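ThiJ/pfpI family protein (Bacillus anthracis, PDB 3EFE) is of unknown function but belongs to the DJ-1/PfpI family, whose members include chaperones, proteases and other enzymes, many relying on a reactive cysteine. Local coordinates at residues Ala109-Ala114 against Leu170-Glu175; Lys50-Thr55 against Arg60-Ile65; Trp191-Lys196 against Pro200-Gln205. All blocks are in the same frame, centred on the assembly; numbering follows the deposited sequence.

Contact 1 of 3, residues Ala109-Ala114 against Leu170-Glu175; sequences AAICGA and LEFAME
I111 at the end of strand 107-111 lays its CB over the centre of the F172 ring, and this CH-pi contact is central to the packing between the strand and helix 169-179. CB stands 3.8 Å from the ring centroid and only 8° off the ring normal. Apolar contacts add to it: with CG1 anti to the backbone N (chi1 -177°), the outer branch of I111 runs back along the ring toward its root, where CD1 comes 3.6 Å from F172 CG, while CG2 rests near CE2. At the far end of the ring, A109 CB meets F172 CZ at 3.7 Å. Polar contact is slight: A110 O approaches F172 CE1 obliquely at 3.6 Å. Strand 109-111 and helix 170-175 run antiparallel, their axes 174° apart, and L24 of helix 18-30 adds to the packing on F172. Just beyond I111 the chain turns sharply at C112, with a positive phi, into helix 113-119, a strand-turn-helix geometry consistent with the nucleophile elbow of the DJ-1/PfpI family. With no hydrogen bond between the segments and every touching residue buried, helix and strand are held together here by shape and hydrophobic burial.

Contact 2 of 3, residues Lys50-Thr55 against Arg60-Ile65; sequences KEMITT and RIKPDI
The guanidinium of R60 has T54 OG1 at its edge, in plane, and M52 CB approaching obliquely, 3.3 Å from NH1, where strands 53-54 and 60-61 of a small antiparallel beta hairpin lie side by side. The edge contact is a weak hydrogen bond, R60 NE to T54 OG1 at 3.3 Å, bent to 128° at the hydrogen. These two residues form the non-hydrogen-bonded pair. Next to them, I53 and I61 form the hydrogen-bonded pair, I53 N giving to I61 O at 3.1 Å and I61 N to I53 O at 2.8 Å, both nearly straight. On the face opposite T54 and R60, I53 CD1 packs on I61 CB; just past the strand, T55 CG2 presses against I61 CD1 at 3.4 Å, and the hydroxyl of T55 is held by D18. M52 CG lies against K62 CD, the side chains crossing at about a right angle. Residues 60-62 also face the second subunit: R60 and K62 make backbone hydrogen bonds to it and I61 packs on its I61, placing the hairpin in the dimer interface. Past the strands, E51 O touches P63 CD at 3.2 Å. Bent at chi3 (64°), the K50 chain carries NZ to P63 O. K50 NZ and K62 NZ lie 4.1 Å apart, an apparently unfavourable like-charge approach probably eased by the K50 NZ to P63 O bond, 3.1 Å long and tilted 34° from the carbonyl plane.

Contact 3 of 3, residues Trp191-Lys196 against Pro200-Gln205; sequences WYNLNK and PEYFFQ
Y202 reaches across from helix 201-209 to helix 185-197: its CB meets L194, its ring lies against N193 CB, and its outer end nears N193 ND2. The CB packs on L194 CB at 3.7 Å. Because chi1 is -64°, CG stands beside its own backbone N and anti to the carbonyl carbon, and the ring is set flat against N193 CB, which sits over its centre, 3.3 Å from the centroid. This is a close CH-pi contact; E201 CG lies over the opposite face, so the ring is sandwiched. Farther out, CE1 meets N193 ND2 at 3.3 Å, the amide plane turned 55° from the ring rather than stacked on it, and the tip, OH, passes N193 ND2 at 3.8 Å without a hydrogen bond. Beside this pair, L194 and F203 lie side by side and point the same way, with L194 CD1 3.8 Å from F203 CB and L194 CD2 at the edge of the F203 ring. L194 also packs on I167 of the second subunit. Within the first helix, W191 O accepts two bonds from N195, from its N and from its ND2 (2.9 Å), which come from opposite faces of the carbonyl plane. The axes of 191-196 and 201-205 approach to 8.3 Å and cross at -150°, forming a short antiparallel alpha-alpha hairpin near the C-terminus.

How the contacts relate
Contact 2, contact 1 and contact 3 follow one another along the chain without interleaving, and they run from a peripheral hairpin, through the core, to the C-terminal helices. The centre of contact 1 lies about 5 Å from the centre of the chain, where the mixed sheet meets helix 169-179. It is about 20 Å from the centre of contact 3, yet the two touch: helices 169-179 and 185-197 are successive, and E171 OE2 of one meets Y192 OH and K196 NZ of the other. Contact 2 is separate, about 12 Å from contact 1 and 19 Å from contact 3 at the nearest atoms. Contacts 2 and 3 reach the second subunit, and contact 1 does so through E171.

Contact 1 of 3, residues Ala109-Ala114 against Leu170-Glu175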
ATOM      1  N   ALA D 109      -9.668  -0.258  13.669  1.00 37.78           N
ATOM      2  CA  ALA D 109      -9.362  -1.128  12.539  1.00 37.35           C
ATOM      3  C   ALA D 109      -7.903  -1.524  12.721  1.00 36.78           C
ATOM      4  O   ALA D 109      -7.041  -0.626  12.620  1.00 35.82           O
ATOM      5  CB  ALA D 109      -9.544  -0.368  11.221  1.00 35.82           C
ATOM      6  N   ALA D 110      -7.665  -2.826  13.030  1.00 35.86           N
ATOM      7  CA  ALA D 110      -6.330  -3.435  13.315  1.00 34.75           C
ATOM      8  C   ALA D 110      -6.000  -4.476  12.278  1.00 33.51           C
ATOM      9  O   ALA D 110      -6.811  -5.308  11.952  1.00 33.69           O
ATOM     10  CB  ALA D 110      -6.318  -4.122  14.671  1.00 34.92           C
ATOM     11  N   ILE D 111      -4.806  -4.457  11.748  1.00 33.70           N
ATOM     12  CA  ILE D 111      -4.439  -5.405  10.690  1.00 32.95           C
ATOM     13  C   ILE D 111      -3.119  -6.016  11.177  1.00 35.33           C
ATOM     14  O   ILE D 111      -2.286  -5.348  11.775  1.00 35.65           O
ATOM     15  CB  ILE D 111      -4.363  -4.763   9.265  1.00 32.68           C
ATOM     16  CG1 ILE D 111      -4.052  -5.816   8.224  1.00 30.74           C
ATOM     17  CG2 ILE D 111      -3.331  -3.509   9.183  1.00 32.65           C
ATOM     18  CD1 ILE D 111      -4.512  -5.493   6.872  1.00 27.01           C
ATOM     19  N   CYS D 112      -3.031  -7.324  11.033  1.00 36.84           N
ATOM     20  CA  CYS D 112      -1.794  -8.040  11.085  1.00 37.29           C
ATOM     21  C   CYS D 112      -1.256  -8.069  12.514  1.00 36.60           C
ATOM     22  O   CYS D 112      -1.987  -8.420  13.394  1.00 35.51           O
ATOM     23  CB  CYS D 112      -0.835  -7.495  10.037  1.00 37.70           C
ATOM     24  SG  CYS D 112       0.721  -8.530   9.825  1.00 40.76           S
ATOM     25  N   GLY D 113      -0.027  -7.676  12.772  1.00 36.37           N
ATOM     26  CA  GLY D 113       0.474  -7.715  14.156  1.00 36.91           C
ATOM     27  C   GLY D 113      -0.240  -6.773  15.106  1.00 37.55           C
ATOM     28  O   GLY D 113      -0.156  -6.967  16.294  1.00 37.01           O
ATOM     29  N   ALA D 114      -0.943  -5.726  14.609  1.00 38.02           N
ATOM     30  CA  ALA D 114      -1.768  -4.898  15.536  1.00 37.46           C
ATOM     31  C   ALA D 114      -2.900  -5.727  16.220  1.00 37.41           C
ATOM     32  O   ALA D 114      -3.285  -5.494  17.336  1.00 36.86           O
ATOM     33  CB  ALA D 114      -2.289  -3.664  14.839  1.00 36.97           C
ATOM     34  N   LEU D 170      -7.108  -5.371   0.965  1.00 34.08           N
ATOM     35  CA  LEU D 170      -8.313  -4.943   0.206  1.00 32.87           C
ATOM     36  C   LEU D 170      -9.537  -5.269   0.967  1.00 33.14           C
ATOM     37  O   LEU D 170     -10.499  -4.462   0.993  1.00 34.26           O
ATOM     38  CB  LEU D 170      -8.463  -5.719  -1.086  1.00 33.32           C
ATOM     39  CG  LEU D 170      -8.285  -5.154  -2.491  1.00 37.89           C
ATOM     40  CD1 LEU D 170      -8.845  -6.150  -3.579  1.00 37.42           C
ATOM     41  CD2 LEU D 170      -8.920  -3.753  -2.600  1.00 32.86           C
ATOM     42  N   GLU D 171      -9.569  -6.505   1.492  1.00 31.84           N
ATOM     43  CA  GLU D 171     -10.653  -6.963   2.348  1.00 32.46           C
ATOM     44  C   GLU D 171     -10.765  -6.108   3.633  1.00 31.89           C
ATOM     45  O   GLU D 171     -11.879  -5.757   4.060  1.00 31.58           O
ATOM     46  CB  GLU D 171     -10.455  -8.460   2.767  1.00 32.65           C
ATOM     47  CG  GLU D 171     -10.786  -9.421   1.716  1.00 32.53           C
ATOM     48  CD  GLU D 171      -9.725  -9.514   0.631  1.00 39.34           C
ATOM     49  OE1 GLU D 171      -8.519  -9.065   0.808  1.00 38.74           O
ATOM     50  OE2 GLU D 171     -10.131 -10.092  -0.415  1.00 39.35           O
ATOM     51  N   PHE D 172      -9.608  -5.863   4.263  1.00 31.13           N
ATOM     52  CA  PHE D 172      -9.490  -4.939   5.384  1.00 31.65           C
ATOM     53  C   PHE D 172     -10.109  -3.585   5.032  1.00 32.16           C
ATOM     54  O   PHE D 172     -10.937  -3.073   5.776  1.00 33.68           O
ATOM     55  CB  PHE D 172      -8.035  -4.813   5.796  1.00 30.23           C
ATOM     56  CG  PHE D 172      -7.764  -3.861   6.981  1.00 30.21           C
ATOM     57  CD1 PHE D 172      -8.327  -4.098   8.243  1.00 28.59           C
ATOM     58  CD2 PHE D 172      -6.936  -2.765   6.830  1.00 27.88           C
ATOM     59  CE1 PHE D 172      -8.031  -3.274   9.299  1.00 28.44           C
ATOM     60  CE2 PHE D 172      -6.682  -1.902   7.893  1.00 28.81           C
ATOM     61  CZ  PHE D 172      -7.166  -2.201   9.142  1.00 28.25           C
ATOM     62  N   ALA D 173      -9.723  -3.031   3.902  1.00 33.66           N
ATOM     63  CA  ALA D 173     -10.154  -1.676   3.454  1.00 34.03           C
ATOM     64  C   ALA D 173     -11.652  -1.670   3.173  1.00 35.21           C
ATOM     65  O   ALA D 173     -12.364  -0.753   3.532  1.00 34.80           O
ATOM     66  CB  ALA D 173      -9.349  -1.233   2.204  1.00 32.58           C
ATOM     67  N   MET D 174     -12.117  -2.749   2.564  1.00 36.71           N
ATOM     68  CA  MET D 174     -13.504  -2.936   2.253  1.00 36.23           C
ATOM     69  C   MET D 174     -14.379  -2.963   3.470  1.00 36.15           C
ATOM     70  O   MET D 174     -15.424  -2.353   3.483  1.00 36.19           O
ATOM     71  CB  MET D 174     -13.683  -4.218   1.423  1.00 35.76           C
ATOM     72  CG  MET D 174     -15.068  -4.305   0.712  1.00 39.04           C
ATOM     73  SD  MET D 174     -16.038  -5.638   1.350  1.00 41.50           S
ATOM     74  CE  MET D 174     -16.315  -5.224   3.028  1.00 39.91           C
ATOM     75  N   GLU D 175     -13.975  -3.695   4.495  1.00 36.41           N
ATOM     76  CA  GLU D 175     -14.733  -3.784   5.735  1.00 36.13           C
ATOM     77  C   GLU D 175     -14.727  -2.478   6.483  1.00 35.11           C
ATOM     78  O   GLU D 175     -15.745  -2.121   7.033  1.00 36.30           O
ATOM     79  CB  GLU D 175     -14.156  -4.922   6.687  1.00 38.21           C
ATOM     80  CG  GLU D 175     -14.290  -6.400   6.177  1.00 38.60           C
ATOM     81  CD  GLU D 175     -15.728  -6.862   6.053  1.00 43.49           C
ATOM     82  OE1 GLU D 175     -16.637  -6.120   6.512  1.00 47.31           O
ATOM     83  OE2 GLU D 175     -15.955  -7.950   5.453  1.00 46.55           O
TER

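Contact 2 of 3, residues Lys50-Thr55 against Arg60-Ile65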
ATOM      1  N   LYS D  50       6.213  13.001  18.364  1.00 50.87           N
ATOM      2  CA  LYS D  50       6.301  13.818  17.143  1.00 51.02           C
ATOM      3  C   LYS D  50       7.485  13.469  16.265  1.00 50.63           C
ATOM      4  O   LYS D  50       7.638  14.005  15.173  1.00 49.37           O
ATOM      5  CB  LYS D  50       6.283  15.308  17.513  1.00 50.79           C
ATOM      6  CG  LYS D  50       4.904  15.736  18.118  1.00 53.60           C
ATOM      7  CD  LYS D  50       4.221  17.031  17.478  1.00 54.90           C
ATOM      8  CE  LYS D  50       3.807  16.877  15.961  1.00 57.42           C
ATOM      9  NZ  LYS D  50       4.951  16.361  15.019  1.00 58.60           N
ATOM     10  N   GLU D  51       8.304  12.536  16.753  1.00 51.75           N
ATOM     11  CA  GLU D  51       9.461  12.011  16.029  1.00 51.80           C
ATOM     12  C   GLU D  51       9.000  11.370  14.717  1.00 50.37           C
ATOM     13  O   GLU D  51       7.962  10.660  14.646  1.00 49.58           O
ATOM     14  CB  GLU D  51      10.259  10.951  16.845  1.00 52.39           C
ATOM     15  CG  GLU D  51      11.040  11.391  18.156  1.00 56.29           C
ATOM     16  CD  GLU D  51      11.749  10.142  18.917  1.00 57.53           C
ATOM     17  OE1 GLU D  51      11.486   8.950  18.557  1.00 61.85           O
ATOM     18  OE2 GLU D  51      12.539  10.365  19.899  1.00 62.86           O
ATOM     19  N   MET D  52       9.792  11.649  13.689  1.00 49.28           N
ATOM     20  CA  MET D  52       9.714  10.971  12.418  1.00 48.58           C
ATOM     21  C   MET D  52       9.936   9.501  12.593  1.00 47.18           C
ATOM     22  O   MET D  52      10.774   9.048  13.435  1.00 48.25           O
ATOM     23  CB  MET D  52      10.745  11.582  11.448  1.00 49.09           C
ATOM     24  CG  MET D  52      10.289  13.016  11.039  1.00 51.49           C
ATOM     25  SD  MET D  52      10.714  13.504   9.397  1.00 52.88           S
ATOM     26  CE  MET D  52       9.651  12.357   8.570  1.00 49.77           C
ATOM     27  N   ILE D  53       9.160   8.756  11.811  1.00 45.00           N
ATOM     28  CA  ILE D  53       9.125   7.297  11.781  1.00 42.50           C
ATOM     29  C   ILE D  53       9.528   6.913  10.380  1.00 41.54           C
ATOM     30  O   ILE D  53       9.511   7.726   9.474  1.00 41.56           O
ATOM     31  CB  ILE D  53       7.734   6.767  12.198  1.00 42.20           C
ATOM     32  CG1 ILE D  53       6.636   6.964  11.129  1.00 40.00           C
ATOM     33  CG2 ILE D  53       7.279   7.516  13.433  1.00 42.04           C
ATOM     34  CD1 ILE D  53       6.583   5.967  10.018  1.00 38.45           C
ATOM     35  N   THR D  54       9.971   5.686  10.224  1.00 42.17           N
ATOM     36  CA  THR D  54      10.415   5.113   8.955  1.00 41.27           C
ATOM     37  C   THR D  54       9.555   3.817   8.725  1.00 40.15           C
ATOM     38  O   THR D  54       9.494   2.919   9.590  1.00 38.99           O
ATOM     39  CB  THR D  54      11.898   4.743   9.048  1.00 42.04           C
ATOM     40  OG1 THR D  54      12.665   5.906   9.384  1.00 45.25           O
ATOM     41  CG2 THR D  54      12.419   4.177   7.692  1.00 43.20           C
ATOM     42  N   THR D  55       8.850   3.736   7.615  1.00 38.49           N
ATOM     43  CA  THR D  55       8.021   2.543   7.373  1.00 37.24           C
ATOM     44  C   THR D  55       8.913   1.355   7.128  1.00 36.35           C
ATOM     45  O   THR D  55      10.067   1.544   6.950  1.00 37.94           O
ATOM     46  CB  THR D  55       6.983   2.748   6.212  1.00 36.53           C
ATOM     47  OG1 THR D  55       7.663   2.874   4.978  1.00 32.25           O
ATOM     48  CG2 THR D  55       6.107   4.003   6.457  1.00 30.89           C
ATOM     49  N   ARG D  60      10.251   7.912   5.271  1.00 40.53           N
ATOM     50  CA  ARG D  60      10.333   8.727   6.501  1.00 41.13           C
ATOM     51  C   ARG D  60       9.152   9.684   6.612  1.00 39.77           C
ATOM     52  O   ARG D  60       9.002  10.581   5.819  1.00 39.29           O
ATOM     53  CB  ARG D  60      11.631   9.511   6.589  1.00 42.46           C
ATOM     54  CG  ARG D  60      12.905   8.749   6.147  1.00 51.91           C
ATOM     55  CD  ARG D  60      13.853   8.256   7.268  1.00 61.24           C
ATOM     56  NE  ARG D  60      13.701   8.970   8.556  1.00 66.50           N
ATOM     57  CZ  ARG D  60      13.811  10.292   8.778  1.00 68.05           C
ATOM     58  NH1 ARG D  60      13.635  10.739  10.030  1.00 69.05           N
ATOM     59  NH2 ARG D  60      14.054  11.172   7.794  1.00 68.02           N
ATOM     60  N   ILE D  61       8.324   9.486   7.623  1.00 39.07           N
ATOM     61  CA  ILE D  61       7.085  10.200   7.738  1.00 39.67           C
ATOM     62  C   ILE D  61       7.045  11.061   8.998  1.00 39.56           C
ATOM     63  O   ILE D  61       7.434  10.629  10.064  1.00 39.91           O
ATOM     64  CB  ILE D  61       5.887   9.162   7.733  1.00 39.35           C
ATOM     65  CG1 ILE D  61       5.847   8.460   6.363  1.00 38.77           C
ATOM     66  CG2 ILE D  61       4.544   9.817   8.160  1.00 36.40           C
ATOM     67  CD1 ILE D  61       4.928   7.191   6.323  1.00 40.32           C
ATOM     68  N   LYS D  62       6.472  12.234   8.879  1.00 40.73           N
ATOM     69  CA  LYS D  62       6.362  13.183   9.966  1.00 41.46           C
ATOM     70  C   LYS D  62       4.977  13.055  10.507  1.00 41.95           C
ATOM     71  O   LYS D  62       4.013  13.360   9.781  1.00 42.19           O
ATOM     72  CB  LYS D  62       6.603  14.614   9.429  1.00 42.51           C
ATOM     73  CG  LYS D  62       6.622  15.765  10.467  1.00 43.80           C
ATOM     74  CD  LYS D  62       7.603  15.470  11.673  1.00 51.82           C
ATOM     75  CE  LYS D  62       7.696  16.646  12.740  1.00 52.64           C
ATOM     76  NZ  LYS D  62       7.353  17.985  12.141  1.00 53.53           N
ATOM     77  N   PRO D  63       4.838  12.552  11.756  1.00 42.63           N
ATOM     78  CA  PRO D  63       3.506  12.459  12.336  1.00 42.91           C
ATOM     79  C   PRO D  63       2.875  13.841  12.441  1.00 43.61           C
ATOM     80  O   PRO D  63       3.560  14.841  12.732  1.00 43.61           O
ATOM     81  CB  PRO D  63       3.763  11.835  13.724  1.00 42.68           C
ATOM     82  CG  PRO D  63       4.985  11.141  13.572  1.00 42.18           C
ATOM     83  CD  PRO D  63       5.831  12.037  12.708  1.00 42.51           C
ATOM     84  N   ASP D  64       1.585  13.888  12.129  1.00 44.50           N
ATOM     85  CA  ASP D  64       0.782  15.100  12.264  1.00 43.89           C
ATOM     86  C   ASP D  64       0.678  15.533  13.698  1.00 44.44           C
ATOM     87  O   ASP D  64       0.866  16.708  13.981  1.00 46.61           O
ATOM     88  CB  ASP D  64      -0.627  14.887  11.720  1.00 43.75           C
ATOM     89  CG  ASP D  64      -0.648  14.845  10.223  1.00 43.84           C
ATOM     90  OD1 ASP D  64       0.245  15.463   9.651  1.00 42.74           O
ATOM     91  OD2 ASP D  64      -1.520  14.184   9.622  1.00 48.47           O
ATOM     92  N   ILE D  65       0.319  14.614  14.570  1.00 43.59           N
ATOM     93  CA  ILE D  65       0.190  14.872  15.956  1.00 44.22           C
ATOM     94  C   ILE D  65       0.747  13.690  16.771  1.00 45.51           C
ATOM     95  O   ILE D  65       1.075  12.619  16.230  1.00 45.37           O
ATOM     96  CB  ILE D  65      -1.311  15.137  16.335  1.00 44.82           C
ATOM     97  CG1 ILE D  65      -2.150  13.818  16.351  1.00 44.68           C
ATOM     98  CG2 ILE D  65      -1.915  16.258  15.442  1.00 42.40           C
ATOM     99  CD1 ILE D  65      -3.683  14.012  16.460  1.00 43.47           C
TER

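Contact 3 of 3, residues Trp191-Lys196 against Pro200-Gln205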
ATOM      1  N   TRP D 191     -15.820  -1.565  -6.603  1.00 32.81           N
ATOM      2  CA  TRP D 191     -14.475  -1.160  -6.190  1.00 33.57           C
ATOM      3  C   TRP D 191     -13.684  -2.417  -5.719  1.00 33.22           C
ATOM      4  O   TRP D 191     -12.608  -2.709  -6.168  1.00 32.04           O
ATOM      5  CB  TRP D 191     -14.532  -0.134  -5.056  1.00 33.64           C
ATOM      6  CG  TRP D 191     -13.206   0.240  -4.566  1.00 34.57           C
ATOM      7  CD1 TRP D 191     -12.358   1.134  -5.133  1.00 36.50           C
ATOM      8  CD2 TRP D 191     -12.499  -0.290  -3.432  1.00 37.79           C
ATOM      9  NE1 TRP D 191     -11.191   1.202  -4.446  1.00 34.41           N
ATOM     10  CE2 TRP D 191     -11.253   0.366  -3.376  1.00 35.21           C
ATOM     11  CE3 TRP D 191     -12.794  -1.255  -2.462  1.00 36.14           C
ATOM     12  CZ2 TRP D 191     -10.294   0.087  -2.387  1.00 36.79           C
ATOM     13  CZ3 TRP D 191     -11.864  -1.512  -1.489  1.00 35.38           C
ATOM     14  CH2 TRP D 191     -10.633  -0.850  -1.448  1.00 36.83           C
ATOM     15  N   TYR D 192     -14.295  -3.191  -4.849  1.00 34.15           N
ATOM     16  CA  TYR D 192     -13.693  -4.411  -4.351  1.00 33.86           C
ATOM     17  C   TYR D 192     -13.412  -5.339  -5.488  1.00 33.71           C
ATOM     18  O   TYR D 192     -12.321  -5.847  -5.608  1.00 34.19           O
ATOM     19  CB  TYR D 192     -14.594  -5.126  -3.341  1.00 34.49           C
ATOM     20  CG  TYR D 192     -13.968  -6.432  -2.891  1.00 35.14           C
ATOM     21  CD1 TYR D 192     -12.779  -6.441  -2.171  1.00 35.77           C
ATOM     22  CD2 TYR D 192     -14.526  -7.660  -3.259  1.00 36.11           C
ATOM     23  CE1 TYR D 192     -12.195  -7.625  -1.799  1.00 36.31           C
ATOM     24  CE2 TYR D 192     -13.932  -8.857  -2.883  1.00 34.78           C
ATOM     25  CZ  TYR D 192     -12.780  -8.828  -2.166  1.00 35.50           C
ATOM     26  OH  TYR D 192     -12.241 -10.008  -1.768  1.00 35.92           O
ATOM     27  N   ASN D 193     -14.398  -5.569  -6.329  1.00 33.93           N
ATOM     28  CA  ASN D 193     -14.241  -6.513  -7.458  1.00 33.66           C
ATOM     29  C   ASN D 193     -13.242  -6.111  -8.512  1.00 32.36           C
ATOM     30  O   ASN D 193     -12.597  -6.970  -9.077  1.00 33.23           O
ATOM     31  CB  ASN D 193     -15.580  -6.821  -8.143  1.00 33.16           C
ATOM     32  CG  ASN D 193     -16.515  -7.707  -7.311  1.00 35.77           C
ATOM     33  OD1 ASN D 193     -16.106  -8.492  -6.472  1.00 41.34           O
ATOM     34  ND2 ASN D 193     -17.796  -7.594  -7.598  1.00 40.95           N
ATOM     35  N   LEU D 194     -13.130  -4.822  -8.797  1.00 32.91           N
ATOM     36  CA  LEU D 194     -12.162  -4.300  -9.786  1.00 32.90           C
ATOM     37  C   LEU D 194     -10.735  -4.570  -9.280  1.00 34.06           C
ATOM     38  O   LEU D 194      -9.906  -5.134  -9.979  1.00 33.92           O
ATOM     39  CB  LEU D 194     -12.364  -2.801 -10.019  1.00 32.15           C
ATOM     40  CG  LEU D 194     -11.362  -2.049 -10.892  1.00 30.98           C
ATOM     41  CD1 LEU D 194     -11.388  -2.547 -12.344  1.00 24.23           C
ATOM     42  CD2 LEU D 194     -11.555  -0.518 -10.748  1.00 27.72           C
ATOM     43  N   ASN D 195     -10.476  -4.160  -8.051  1.00 34.61           N
ATOM     44  CA  ASN D 195      -9.193  -4.344  -7.457  1.00 35.39           C
ATOM     45  C   ASN D 195      -8.801  -5.822  -7.302  1.00 35.73           C
ATOM     46  O   ASN D 195      -7.681  -6.176  -7.539  1.00 37.20           O
ATOM     47  CB  ASN D 195      -9.130  -3.573  -6.118  1.00 36.66           C
ATOM     48  CG  ASN D 195      -8.959  -2.084  -6.310  1.00 36.40           C
ATOM     49  OD1 ASN D 195      -7.859  -1.634  -6.552  1.00 42.28           O
ATOM     50  ND2 ASN D 195     -10.030  -1.317  -6.215  1.00 37.29           N
ATOM     51  N   LYS D 196      -9.735  -6.681  -6.937  1.00 36.79           N
ATOM     52  CA  LYS D 196      -9.507  -8.104  -6.710  1.00 36.15           C
ATOM     53  C   LYS D 196      -9.320  -8.879  -8.035  1.00 36.80           C
ATOM     54  O   LYS D 196      -8.417  -9.697  -8.219  1.00 38.57           O
ATOM     55  CB  LYS D 196     -10.699  -8.652  -5.952  1.00 35.89           C
ATOM     56  CG  LYS D 196     -10.520 -10.051  -5.299  1.00 38.71           C
ATOM     57  CD  LYS D 196      -9.476 -10.034  -4.133  1.00 39.68           C
ATOM     58  CE  LYS D 196      -9.336 -11.386  -3.513  1.00 39.12           C
ATOM     59  NZ  LYS D 196      -8.244 -11.432  -2.467  1.00 39.78           N
ATOM     60  N   PRO D 200     -12.748  -5.440 -16.272  1.00 38.25           N
ATOM     61  CA  PRO D 200     -13.105  -4.082 -16.581  1.00 38.78           C
ATOM     62  C   PRO D 200     -14.583  -3.735 -16.448  1.00 38.58           C
ATOM     63  O   PRO D 200     -14.897  -2.567 -16.434  1.00 38.89           O
ATOM     64  CB  PRO D 200     -12.696  -3.921 -18.041  1.00 39.03           C
ATOM     65  CG  PRO D 200     -12.405  -5.267 -18.548  1.00 38.97           C
ATOM     66  CD  PRO D 200     -12.409  -6.232 -17.463  1.00 39.12           C
ATOM     67  N   GLU D 201     -15.472  -4.718 -16.412  1.00 38.38           N
ATOM     68  CA  GLU D 201     -16.883  -4.441 -16.206  1.00 38.31           C
ATOM     69  C   GLU D 201     -17.052  -3.643 -14.932  1.00 36.62           C
ATOM     70  O   GLU D 201     -17.964  -2.867 -14.806  1.00 35.62           O
ATOM     71  CB  GLU D 201     -17.685  -5.743 -16.129  1.00 38.99           C
ATOM     72  CG  GLU D 201     -17.334  -6.660 -14.968  1.00 41.13           C
ATOM     73  CD  GLU D 201     -18.074  -7.993 -15.004  1.00 43.75           C
ATOM     74  OE1 GLU D 201     -19.100  -8.042 -15.737  1.00 50.82           O
ATOM     75  OE2 GLU D 201     -17.593  -9.008 -14.369  1.00 51.38           O
ATOM     76  N   TYR D 202     -16.142  -3.870 -13.990  1.00 36.65           N
ATOM     77  CA  TYR D 202     -16.207  -3.305 -12.634  1.00 35.66           C
ATOM     78  C   TYR D 202     -15.718  -1.871 -12.599  1.00 34.18           C
ATOM     79  O   TYR D 202     -16.070  -1.122 -11.717  1.00 33.58           O
ATOM     80  CB  TYR D 202     -15.392  -4.145 -11.665  1.00 35.83           C
ATOM     81  CG  TYR D 202     -15.923  -5.523 -11.503  1.00 34.86           C
ATOM     82  CD1 TYR D 202     -17.186  -5.712 -10.976  1.00 36.03           C
ATOM     83  CD2 TYR D 202     -15.167  -6.639 -11.852  1.00 33.95           C
ATOM     84  CE1 TYR D 202     -17.717  -6.974 -10.801  1.00 37.67           C
ATOM     85  CE2 TYR D 202     -15.682  -7.932 -11.695  1.00 37.01           C
ATOM     86  CZ  TYR D 202     -16.973  -8.100 -11.166  1.00 39.17           C
ATOM     87  OH  TYR D 202     -17.560  -9.339 -10.988  1.00 36.16           O
ATOM     88  N   PHE D 203     -14.891  -1.502 -13.553  1.00 33.54           N
ATOM     89  CA  PHE D 203     -14.460  -0.128 -13.671  1.00 33.62           C
ATOM     90  C   PHE D 203     -15.676   0.708 -14.171  1.00 32.57           C
ATOM     91  O   PHE D 203     -16.014   1.755 -13.600  1.00 31.40           O
ATOM     92  CB  PHE D 203     -13.205  -0.013 -14.584  1.00 34.18           C
ATOM     93  CG  PHE D 203     -12.940   1.387 -15.014  1.00 34.78           C
ATOM     94  CD1 PHE D 203     -12.276   2.270 -14.145  1.00 37.37           C
ATOM     95  CD2 PHE D 203     -13.469   1.869 -16.212  1.00 34.43           C
ATOM     96  CE1 PHE D 203     -12.090   3.563 -14.520  1.00 35.17           C
ATOM     97  CE2 PHE D 203     -13.285   3.143 -16.588  1.00 33.24           C
ATOM     98  CZ  PHE D 203     -12.629   4.011 -15.736  1.00 35.03           C
ATOM     99  N   PHE D 204     -16.376   0.199 -15.175  1.00 31.87           N
ATOM    100  CA  PHE D 204     -17.602   0.881 -15.674  1.00 33.04           C
ATOM    101  C   PHE D 204     -18.746   0.922 -14.668  1.00 32.32           C
ATOM    102  O   PHE D 204     -19.449   1.904 -14.583  1.00 32.69           O
ATOM    103  CB  PHE D 204     -18.068   0.193 -16.939  1.00 34.43           C
ATOM    104  CG  PHE D 204     -17.059   0.243 -18.035  1.00 34.36           C
ATOM    105  CD1 PHE D 204     -16.800   1.425 -18.673  1.00 35.11           C
ATOM    106  CD2 PHE D 204     -16.376  -0.891 -18.414  1.00 35.54           C
ATOM    107  CE1 PHE D 204     -15.857   1.488 -19.695  1.00 37.39           C
ATOM    108  CE2 PHE D 204     -15.415  -0.829 -19.417  1.00 36.57           C
ATOM    109  CZ  PHE D 204     -15.149   0.365 -20.047  1.00 35.69           C
ATOM    110  N   GLN D 205     -18.908  -0.148 -13.900  1.00 32.18           N
ATOM    111  CA  GLN D 205     -19.774  -0.149 -12.730  1.00 31.58           C
ATOM    112  C   GLN D 205     -19.465   0.914 -11.676  1.00 31.26           C
ATOM    113  O   GLN D 205     -20.353   1.615 -11.208  1.00 30.52           O
ATOM    114  CB  GLN D 205     -19.682  -1.473 -12.047  1.00 30.74           C
ATOM    115  CG  GLN D 205     -20.514  -2.527 -12.701  1.00 31.44           C
ATOM    116  CD  GLN D 205     -20.240  -3.913 -12.145  1.00 30.77           C
ATOM    117  OE1 GLN D 205     -20.306  -4.876 -12.864  1.00 32.10           O
ATOM    118  NE2 GLN D 205     -19.925  -4.008 -10.891  1.00 28.18           N
TER
HETATM  119  O   HOH W   1     -19.853  -5.035  -8.650  1.00 45.14           O